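Glycosyl hydrolase family 10 (Bacteroides intestinalis DSM 17393, PDB 4QPW) binds xylohexaose, and so probably xylan, through this carbohydrate-binding module, one domain of a larger enzyme that probably hydrolyses glycosidic bonds. Local coordinates at residues A[84-97]-A[110-124]. Numbering follows the deposited sequence.
Sequences LNFGVGPWSGRAEG and FSFKAVADGGHVMTQ. With XYP (beta-D-xylopyranose), chain B; XYP (beta-D-xylopyranose), chain C; XYP (beta-D-xylopyranose), chain D.
Strands 84-89 and 120-124 run antiparallel, their axes 4.6 Å apart, and Asn85, Gly87 and Gly89 pair through backbone hydrogen bonds with Gln124, Met122 and His120. The face bearing His120, Met122 and Gln124 meets the sugar. Trp91, on the type I turn from Pro90 to Gly93, lies between ligand and protein: the xylose of chain B covers one face of the indole, while His120 turns the edge of its imidazole to the opposite face, an edge-to-face pair with planes at 57° and His120 CE1 3.6 Å from Trp91 CE2. Arg94 helps fix the rotation of the imidazole, its NH2 donating to His120 NE2 (2.9 Å) close to both group planes. Gly89 O sits over the centre of the same imidazole and takes a weak bond from Arg94 NE. Met122 lays CB over the middle of the guanidinium; bends at chi2 (57°) and chi3 (80°) bring CE to 3.5 Å from Trp91 CZ3. An aromatic platform under a xylose, flanked by polar side chains, is the classic sugar-binding arrangement of beta-sandwich carbohydrate-binding modules. Here Gln124 supplies an almost straight bond from NE2 to O3 of the xylose of chain C (3.0 Å), and Trp18, Glu20, His52 and Gln55 complete the pocket. Phe86 and Val88 point the other way, into the sandwich, against strand 110-113 of the second sheet. Phe86 directs its edge at the face of Phe110 (Phe86 CE1 to Phe110 CD2, 3.5 Å), a T-shaped pair, and Val88 CG1 touches Phe112 CZ at 3.6 Å. Ala95 CB packs against Phe112 CD2, and a water bridges Val88 O and Val115 N.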
ATOM      1  N   LEU A  84      -5.599  -3.135   5.909  1.00 16.04           N
ATOM      2  CA  LEU A  84      -4.960  -2.165   4.958  1.00 18.03           C
ATOM      3  C   LEU A  84      -6.062  -1.838   3.897  1.00 16.45           C
ATOM      4  O   LEU A  84      -6.449  -2.829   3.261  1.00 21.55           O
ATOM      5  CB  LEU A  84      -3.586  -2.826   4.380  1.00 16.62           C
ATOM      6  CG  LEU A  84      -2.670  -1.941   3.805  1.00 18.55           C
ATOM      7  CD1 LEU A  84      -2.077  -0.954   4.808  1.00 21.02           C
ATOM      8  CD2 LEU A  84      -1.528  -2.707   3.149  1.00 19.20           C
ATOM      9  N   ASN A  85      -6.570  -0.685   3.696  1.00 13.09           N
ATOM     10  CA  ASN A  85      -7.420  -0.364   2.580  1.00 12.73           C
ATOM     11  C   ASN A  85      -6.614   0.170   1.423  1.00 11.86           C
ATOM     12  O   ASN A  85      -5.575   0.861   1.665  1.00 13.40           O
ATOM     13  CB  ASN A  85      -8.466   0.673   2.978  1.00 14.15           C
ATOM     14  CG  ASN A  85      -9.403   0.090   4.015  1.00 18.09           C
ATOM     15  OD1 ASN A  85      -9.110   0.181   5.211  1.00 22.81           O
ATOM     16  ND2 ASN A  85     -10.296  -0.678   3.602  1.00 24.51           N
ATOM     17  N   PHE A  86      -6.974  -0.101   0.193  1.00 10.55           N
ATOM     18  CA  PHE A  86      -6.251   0.376  -0.970  1.00 10.23           C
ATOM     19  C   PHE A  86      -7.119   0.695  -2.079  1.00 10.79           C
ATOM     20  O   PHE A  86      -8.300   0.172  -2.161  1.00 11.35           O
ATOM     21  CB  PHE A  86      -5.111  -0.608  -1.344  1.00 11.47           C
ATOM     22  CG  PHE A  86      -5.611  -1.940  -1.745  1.00 10.81           C
ATOM     23  CD1 PHE A  86      -6.207  -2.145  -2.928  1.00 11.57           C
ATOM     24  CD2 PHE A  86      -5.547  -2.980  -0.843  1.00 11.96           C
ATOM     25  CE1 PHE A  86      -6.745  -3.366  -3.266  1.00 12.05           C
ATOM     26  CE2 PHE A  86      -6.101  -4.213  -1.179  1.00 12.90           C
ATOM     27  CZ  PHE A  86      -6.670  -4.370  -2.368  1.00 12.43           C
ATOM     28  N   GLY A  87      -6.629   1.458  -3.040  1.00 10.57           N
ATOM     29  CA  GLY A  87      -7.233   1.601  -4.350  1.00 10.54           C
ATOM     30  C   GLY A  87      -6.162   1.660  -5.389  1.00  9.39           C
ATOM     31  O   GLY A  87      -5.095   2.291  -5.133  1.00 10.40           O
ATOM     32  N   VAL A  88      -6.367   1.063  -6.528  1.00  9.11           N
ATOM     33  CA  VAL A  88      -5.405   1.085  -7.618  1.00  9.29           C
ATOM     34  C   VAL A  88      -5.939   1.945  -8.756  1.00  9.80           C
ATOM     35  O   VAL A  88      -7.031   1.582  -9.362  1.00 10.71           O
ATOM     36  CB  VAL A  88      -5.102  -0.331  -8.170  1.00  9.84           C
ATOM     37  CG1 VAL A  88      -4.012  -0.265  -9.186  1.00 10.03           C
ATOM     38  CG2 VAL A  88      -4.728  -1.281  -7.037  1.00 10.17           C
ATOM     39  N   GLY A  89      -5.354   3.058  -9.039  1.00  9.64           N
ATOM     40  CA  GLY A  89      -5.831   3.988 -10.078  1.00 10.52           C
ATOM     41  C   GLY A  89      -5.384   5.387  -9.776  1.00 10.91           C
ATOM     42  O   GLY A  89      -4.736   5.677  -8.795  1.00 10.10           O
ATOM     43  N   PRO A  90      -5.741   6.321 -10.695  1.00 11.14           N
ATOM     44  CA  PRO A  90      -5.439   7.707 -10.551  1.00 11.09           C
ATOM     45  C   PRO A  90      -6.355   8.377  -9.484  1.00 10.13           C
ATOM     46  O   PRO A  90      -7.228   7.797  -8.955  1.00 10.57           O
ATOM     47  CB  PRO A  90      -5.641   8.250 -11.971  1.00 13.41           C
ATOM     48  CG  PRO A  90      -6.794   7.399 -12.479  1.00 13.20           C
ATOM     49  CD  PRO A  90      -6.522   6.024 -11.921  1.00 11.32           C
ATOM     50  N   TRP A  91      -6.058   9.675  -9.280  1.00 11.36           N
ATOM     51  CA  TRP A  91      -6.820  10.432  -8.296  1.00 13.22           C
ATOM     52  C   TRP A  91      -8.363  10.492  -8.631  1.00 11.53           C
ATOM     53  O   TRP A  91      -9.154  10.537  -7.721  1.00 14.31           O
ATOM     54  CB  TRP A  91      -6.292  11.886  -8.201  1.00 12.61           C
ATOM     55  CG  TRP A  91      -4.904  11.977  -7.645  1.00 12.75           C
ATOM     56  CD1 TRP A  91      -3.777  12.269  -8.300  1.00 13.70           C
ATOM     57  CD2 TRP A  91      -4.559  11.825  -6.278  1.00 12.15           C
ATOM     58  NE1 TRP A  91      -2.713  12.219  -7.403  1.00 14.83           N
ATOM     59  CE2 TRP A  91      -3.158  11.975  -6.183  1.00 12.66           C
ATOM     60  CE3 TRP A  91      -5.274  11.590  -5.153  1.00 13.70           C
ATOM     61  CZ2 TRP A  91      -2.454  11.932  -4.950  1.00 14.38           C
ATOM     62  CZ3 TRP A  91      -4.527  11.441  -3.939  1.00 15.42           C
ATOM     63  CH2 TRP A  91      -3.128  11.629  -3.915  1.00 14.38           C
ATOM     64  N   SER A  92      -8.694  10.353  -9.887  1.00 12.25           N
ATOM     65  CA  SER A  92     -10.137  10.412 -10.237  1.00 12.55           C
ATOM     66  C   SER A  92     -10.905   9.248  -9.826  1.00 12.08           C
ATOM     67  O   SER A  92     -12.176   9.345  -9.683  1.00 13.26           O
ATOM     68  CB  SER A  92     -10.239  10.610 -11.757  1.00 14.84           C
ATOM     69  OG  SER A  92      -9.794   9.590 -12.511  1.00 14.40           O
ATOM     70  N   GLY A  93     -10.329   8.042  -9.698  1.00 11.41           N
ATOM     71  CA  GLY A  93     -11.105   6.886  -9.450  1.00 11.80           C
ATOM     72  C   GLY A  93     -10.219   5.620  -9.492  1.00 10.77           C
ATOM     73  O   GLY A  93      -9.328   5.550 -10.335  1.00 11.84           O
ATOM     74  N   ARG A  94     -10.558   4.670  -8.682  1.00 10.98           N
ATOM     75  CA  ARG A  94      -9.667   3.443  -8.480  1.00 10.37           C
ATOM     76  C   ARG A  94     -10.453   2.210  -8.360  1.00 12.10           C
ATOM     77  O   ARG A  94     -11.636   2.213  -7.915  1.00 12.97           O
ATOM     78  CB  ARG A  94      -8.754   3.689  -7.242  1.00 11.91           C
ATOM     79  CG  ARG A  94      -8.055   5.009  -7.207  1.00 11.51           C
ATOM     80  CD  ARG A  94      -6.898   5.006  -6.210  1.00 11.69           C
ATOM     81  NE  ARG A  94      -6.253   6.313  -6.022  1.00 11.31           N
ATOM     82  CZ  ARG A  94      -6.756   7.282  -5.220  1.00 11.46           C
ATOM     83  NH1 ARG A  94      -7.837   7.071  -4.526  1.00 12.73           N
ATOM     84  NH2 ARG A  94      -6.149   8.419  -5.155  1.00 11.66           N
ATOM     85  N   ALA A  95      -9.776   1.044  -8.539  1.00 11.42           N
ATOM     86  CA  ALA A  95     -10.289  -0.249  -8.161  1.00 12.06           C
ATOM     87  C   ALA A  95      -9.957  -0.466  -6.697  1.00 11.10           C
ATOM     88  O   ALA A  95      -8.750  -0.514  -6.317  1.00 11.51           O
ATOM     89  CB  ALA A  95      -9.668  -1.304  -9.039  1.00 12.29           C
ATOM     90  N   GLU A  96     -10.906  -0.650  -5.821  1.00 11.84           N
ATOM     91  CA  GLU A  96     -10.763  -0.660  -4.381  1.00 12.29           C
ATOM     92  C   GLU A  96     -10.831  -1.976  -3.726  1.00 12.37           C
ATOM     93  O   GLU A  96     -11.640  -2.872  -4.143  1.00 13.43           O
ATOM     94  CB  GLU A  96     -11.846   0.288  -3.775  1.00 14.19           C
ATOM     95  CG  GLU A  96     -11.708   1.740  -4.180  1.00 17.79           C
ATOM     96  CD  GLU A  96     -12.944   2.560  -3.740  1.00 20.92           C
ATOM     97  OE1 GLU A  96     -13.231   2.488  -2.547  1.00 28.80           O
ATOM     98  OE2 GLU A  96     -13.643   3.208  -4.575  1.00 25.38           O
ATOM     99  N   GLY A  97     -10.090  -2.225  -2.684  1.00 11.67           N
ATOM    100  CA  GLY A  97     -10.147  -3.421  -1.907  1.00 13.21           C
ATOM    101  C   GLY A  97      -9.421  -3.280  -0.604  1.00 11.98           C
ATOM    102  O   GLY A  97      -9.103  -2.160  -0.200  1.00 12.44           O
ATOM    103  N   PHE A 110      -4.872  -9.208  -5.225  1.00 11.35           N
ATOM    104  CA  PHE A 110      -6.222  -8.600  -5.572  1.00 11.37           C
ATOM    105  C   PHE A 110      -6.313  -8.553  -7.038  1.00 11.35           C
ATOM    106  O   PHE A 110      -5.582  -7.811  -7.707  1.00 10.43           O
ATOM    107  CB  PHE A 110      -6.219  -7.196  -4.949  1.00 12.69           C
ATOM    108  CG  PHE A 110      -7.323  -6.225  -5.424  1.00 14.17           C
ATOM    109  CD1 PHE A 110      -8.631  -6.368  -4.973  1.00 17.07           C
ATOM    110  CD2 PHE A 110      -7.020  -5.143  -6.237  1.00 14.92           C
ATOM    111  CE1 PHE A 110      -9.640  -5.466  -5.419  1.00 17.35           C
ATOM    112  CE2 PHE A 110      -8.010  -4.236  -6.613  1.00 15.69           C
ATOM    113  CZ  PHE A 110      -9.249  -4.421  -6.176  1.00 16.47           C
ATOM    114  N   SER A 111      -7.233  -9.323  -7.619  1.00 12.39           N
ATOM    115  CA  SER A 111      -7.516  -9.253  -9.003  1.00 12.31           C
ATOM    116  C   SER A 111      -8.489  -8.139  -9.368  1.00 12.10           C
ATOM    117  O   SER A 111      -9.471  -7.947  -8.608  1.00 14.83           O
ATOM    118  CB  SER A 111      -8.136 -10.599  -9.482  1.00 14.59           C
ATOM    119  OG  SER A 111      -7.166 -11.646  -9.435  1.00 18.28           O
ATOM    120  N   PHE A 112      -8.243  -7.410 -10.400  1.00 11.63           N
ATOM    121  CA  PHE A 112      -9.132  -6.291 -10.750  1.00 11.29           C
ATOM    122  C   PHE A 112      -9.052  -6.036 -12.177  1.00 11.54           C
ATOM    123  O   PHE A 112      -8.068  -6.237 -12.876  1.00 12.42           O
ATOM    124  CB  PHE A 112      -8.818  -5.018  -9.951  1.00 11.95           C
ATOM    125  CG  PHE A 112      -7.476  -4.380 -10.250  1.00 10.78           C
ATOM    126  CD1 PHE A 112      -6.229  -4.937  -9.759  1.00 10.44           C
ATOM    127  CD2 PHE A 112      -7.387  -3.280 -11.089  1.00 10.87           C
ATOM    128  CE1 PHE A 112      -5.068  -4.377 -10.113  1.00 10.62           C
ATOM    129  CE2 PHE A 112      -6.186  -2.746 -11.414  1.00 11.77           C
ATOM    130  CZ  PHE A 112      -5.005  -3.314 -10.928  1.00 10.67           C
ATOM    131  N   LYS A 113     -10.160  -5.384 -12.705  1.00 12.77           N
ATOM    132  CA  LYS A 113     -10.179  -4.723 -13.981  1.00 13.38           C
ATOM    133  C   LYS A 113      -9.769  -3.238 -13.802  1.00 12.10           C
ATOM    134  O   LYS A 113     -10.425  -2.573 -12.962  1.00 13.10           O
ATOM    135  CB  LYS A 113     -11.544  -4.894 -14.629  1.00 16.92           C
ATOM    136  CG  LYS A 113     -11.572  -4.421 -16.022  1.00 25.25           C
ATOM    137  CD  LYS A 113     -12.874  -4.925 -16.685  1.00 37.47           C
ATOM    138  CE  LYS A 113     -13.860  -3.795 -16.921  1.00 51.11           C
ATOM    139  NZ  LYS A 113     -15.108  -4.197 -17.651  1.00 66.15           N
ATOM    140  N   ALA A 114      -8.811  -2.714 -14.491  1.00 11.50           N
ATOM    141  CA  ALA A 114      -8.439  -1.341 -14.293  1.00 11.28           C
ATOM    142  C   ALA A 114      -9.634  -0.409 -14.636  1.00 12.09           C
ATOM    143  O   ALA A 114     -10.309  -0.648 -15.675  1.00 12.76           O
ATOM    144  CB  ALA A 114      -7.270  -0.969 -15.104  1.00 11.94           C
ATOM    145  N   VAL A 115      -9.854   0.561 -13.813  1.00 11.24           N
ATOM    146  CA  VAL A 115     -10.999   1.504 -14.019  1.00 11.07           C
ATOM    147  C   VAL A 115     -10.580   2.700 -14.767  1.00 11.51           C
ATOM    148  O   VAL A 115     -11.501   3.538 -15.144  1.00 12.70           O
ATOM    149  CB  VAL A 115     -11.635   1.859 -12.693  1.00 12.41           C
ATOM    150  CG1 VAL A 115     -12.116   0.657 -11.963  1.00 13.51           C
ATOM    151  CG2 VAL A 115     -10.811   2.772 -11.841  1.00 12.84           C
ATOM    152  N   ALA A 116      -9.330   2.946 -15.067  1.00 12.04           N
ATOM    153  CA  ALA A 116      -8.788   4.099 -15.682  1.00 11.70           C
ATOM    154  C   ALA A 116      -7.403   3.775 -16.218  1.00 12.23           C
ATOM    155  O   ALA A 116      -6.874   2.674 -15.969  1.00 14.28           O
ATOM    156  CB  ALA A 116      -8.708   5.232 -14.659  1.00 13.54           C
ATOM    157  N   ASP A 117      -6.783   4.696 -16.857  1.00 13.06           N
ATOM    158  CA  ASP A 117      -5.329   4.548 -17.231  1.00 13.28           C
ATOM    159  C   ASP A 117      -4.441   4.990 -16.113  1.00 12.13           C
ATOM    160  O   ASP A 117      -4.668   6.030 -15.454  1.00 14.59           O
ATOM    161  CB  ASP A 117      -5.013   5.351 -18.464  1.00 14.57           C
ATOM    162  CG  ASP A 117      -5.634   4.764 -19.721  1.00 16.03           C
ATOM    163  OD1 ASP A 117      -5.870   3.582 -19.939  1.00 15.55           O
ATOM    164  OD2 ASP A 117      -5.830   5.657 -20.675  1.00 21.07           O
ATOM    165  N   GLY A 118      -3.354   4.231 -15.828  1.00 10.95           N
ATOM    166  CA  GLY A 118      -2.324   4.705 -14.969  1.00 11.40           C
ATOM    167  C   GLY A 118      -2.659   4.833 -13.516  1.00 10.17           C
ATOM    168  O   GLY A 118      -3.480   4.090 -13.008  1.00 12.66           O
ATOM    169  N   GLY A 119      -2.007   5.718 -12.834  1.00 10.31           N
ATOM    170  CA  GLY A 119      -2.279   5.967 -11.430  1.00 10.18           C
ATOM    171  C   GLY A 119      -1.300   5.306 -10.462  1.00  8.88           C
ATOM    172  O   GLY A 119      -0.111   5.129 -10.780  1.00  9.80           O
ATOM    173  N   HIS A 120      -1.799   5.098  -9.267  1.00  8.44           N
ATOM    174  CA  HIS A 120      -0.953   4.711  -8.126  1.00  8.59           C
ATOM    175  C   HIS A 120      -1.698   3.748  -7.246  1.00  8.89           C
ATOM    176  O   HIS A 120      -2.872   3.419  -7.464  1.00  9.26           O
ATOM    177  CB  HIS A 120      -0.534   5.993  -7.385  1.00  8.67           C
ATOM    178  CG  HIS A 120      -1.731   6.904  -7.115  1.00  9.45           C
ATOM    179  ND1 HIS A 120      -1.970   8.050  -7.842  1.00 10.34           N
ATOM    180  CD2 HIS A 120      -2.717   6.828  -6.208  1.00 10.47           C
ATOM    181  CE1 HIS A 120      -3.073   8.624  -7.353  1.00 10.91           C
ATOM    182  NE2 HIS A 120      -3.547   7.945  -6.365  1.00 10.56           N
ATOM    183  N   VAL A 121      -0.986   3.197  -6.230  1.00  8.28           N
ATOM    184  CA  VAL A 121      -1.632   2.352  -5.219  1.00  8.36           C
ATOM    185  C   VAL A 121      -1.846   3.203  -3.989  1.00  9.04           C
ATOM    186  O   VAL A 121      -0.913   3.404  -3.156  1.00  9.41           O
ATOM    187  CB  VAL A 121      -0.853   1.065  -4.916  1.00  8.46           C
ATOM    188  CG1 VAL A 121      -1.585   0.243  -3.876  1.00  9.34           C
ATOM    189  CG2 VAL A 121      -0.653   0.275  -6.186  1.00  9.41           C
ATOM    190  N   MET A 122      -3.022   3.787  -3.854  1.00  8.98           N
ATOM    191  CA  MET A 122      -3.383   4.565  -2.658  1.00  9.32           C
ATOM    192  C   MET A 122      -3.605   3.582  -1.541  1.00  9.82           C
ATOM    193  O   MET A 122      -4.371   2.616  -1.682  1.00 11.86           O
ATOM    194  CB  MET A 122      -4.703   5.300  -2.928  1.00 10.40           C
ATOM    195  CG  MET A 122      -5.260   5.964  -1.699  1.00 11.91           C
ATOM    196  SD  MET A 122      -4.198   7.136  -0.864  1.00 13.67           S
ATOM    197  CE  MET A 122      -4.477   8.566  -1.968  1.00 14.08           C
ATOM    198  N   THR A 123      -2.995   3.807  -0.363  1.00  9.35           N
ATOM    199  CA  THR A 123      -3.032   2.861   0.754  1.00  9.59           C
ATOM    200  C   THR A 123      -3.394   3.673   1.991  1.00  9.46           C
ATOM    201  O   THR A 123      -2.872   4.783   2.210  1.00 10.31           O
ATOM    202  CB  THR A 123      -1.659   2.214   0.894  1.00  9.14           C
ATOM    203  OG1 THR A 123      -1.223   1.755  -0.440  1.00 11.21           O
ATOM    204  CG2 THR A 123      -1.697   1.022   1.752  1.00 10.76           C
ATOM    205  N   GLN A 124      -4.329   3.173   2.807  1.00  9.47           N
ATOM    206  CA  GLN A 124      -4.861   3.900   3.959  1.00  9.98           C
ATOM    207  C   GLN A 124      -4.968   3.013   5.180  1.00 10.35           C
ATOM    208  O   GLN A 124      -5.473   1.851   5.065  1.00 11.63           O
ATOM    209  CB  GLN A 124      -6.224   4.505   3.624  1.00 11.64           C
ATOM    210  CG  GLN A 124      -6.187   5.376   2.389  1.00 13.48           C
ATOM    211  CD  GLN A 124      -7.451   6.184   2.059  1.00 14.50           C
ATOM    212  OE1 GLN A 124      -8.517   5.837   2.552  1.00 17.19           O
ATOM    213  NE2 GLN A 124      -7.351   7.255   1.381  1.00 14.57           N
TER
HETATM  214  O1  XYP B   1      -1.916  15.848  -7.935  1.00 36.26           O
HETATM  215  C1  XYP B   1      -2.676  16.183  -6.805  1.00 29.92           C
HETATM  216  C2  XYP B   1      -4.159  15.877  -7.033  1.00 28.79           C
HETATM  217  C3  XYP B   1      -4.874  16.242  -5.754  1.00 22.55           C
HETATM  218  C4  XYP B   1      -4.267  15.389  -4.644  1.00 24.51           C
HETATM  219  C5  XYP B   1      -2.850  15.796  -4.441  1.00 26.46           C
HETATM  220  O2  XYP B   1      -4.828  16.579  -8.122  1.00 38.22           O
HETATM  221  O3  XYP B   1      -6.241  15.881  -5.810  1.00 30.61           O
HETATM  222  O4  XYP B   1      -4.809  15.894  -3.306  1.00 21.18           O
HETATM  223  O5  XYP B   1      -2.156  15.421  -5.718  1.00 28.19           O
HETATM  224  C1  XYP C   3      -8.704  12.258   0.100  1.00 16.42           C
HETATM  225  C2  XYP C   3      -8.653  10.808   0.490  1.00 15.70           C
HETATM  226  C3  XYP C   3     -10.021  10.151   0.388  1.00 17.51           C
HETATM  227  C4  XYP C   3     -11.027  10.994   1.213  1.00 19.00           C
HETATM  228  C5  XYP C   3     -10.914  12.419   0.819  1.00 16.85           C
HETATM  229  O2  XYP C   3      -7.767  10.100  -0.378  1.00 16.06           O
HETATM  230  O3  XYP C   3      -9.933   8.784   0.883  1.00 18.67           O
HETATM  231  O4  XYP C   3     -12.325  10.436   0.968  1.00 21.38           O
HETATM  232  O5  XYP C   3      -9.619  12.940   1.041  1.00 20.04           O
HETATM  233  C1  XYP D   2      -5.245  14.872  -2.413  1.00 17.10           C
HETATM  234  C2  XYP D   2      -5.294  15.587  -1.036  1.00 17.19           C
HETATM  235  C3  XYP D   2      -5.867  14.571  -0.075  1.00 17.44           C
HETATM  236  C4  XYP D   2      -7.103  13.907  -0.566  1.00 17.13           C
HETATM  237  C5  XYP D   2      -6.890  13.310  -1.944  1.00 16.01           C
HETATM  238  O2  XYP D   2      -4.028  16.067  -0.607  1.00 19.58           O
HETATM  239  O3  XYP D   2      -6.125  15.179   1.230  1.00 19.31           O
HETATM  240  O4  XYP D   2      -7.449  12.821   0.324  1.00 16.81           O
HETATM  241  O5  XYP D   2      -6.447  14.347  -2.847  1.00 19.69           O
HETATM  242  O   HOH W   1      -7.542   0.960 -12.061  1.00 12.14           O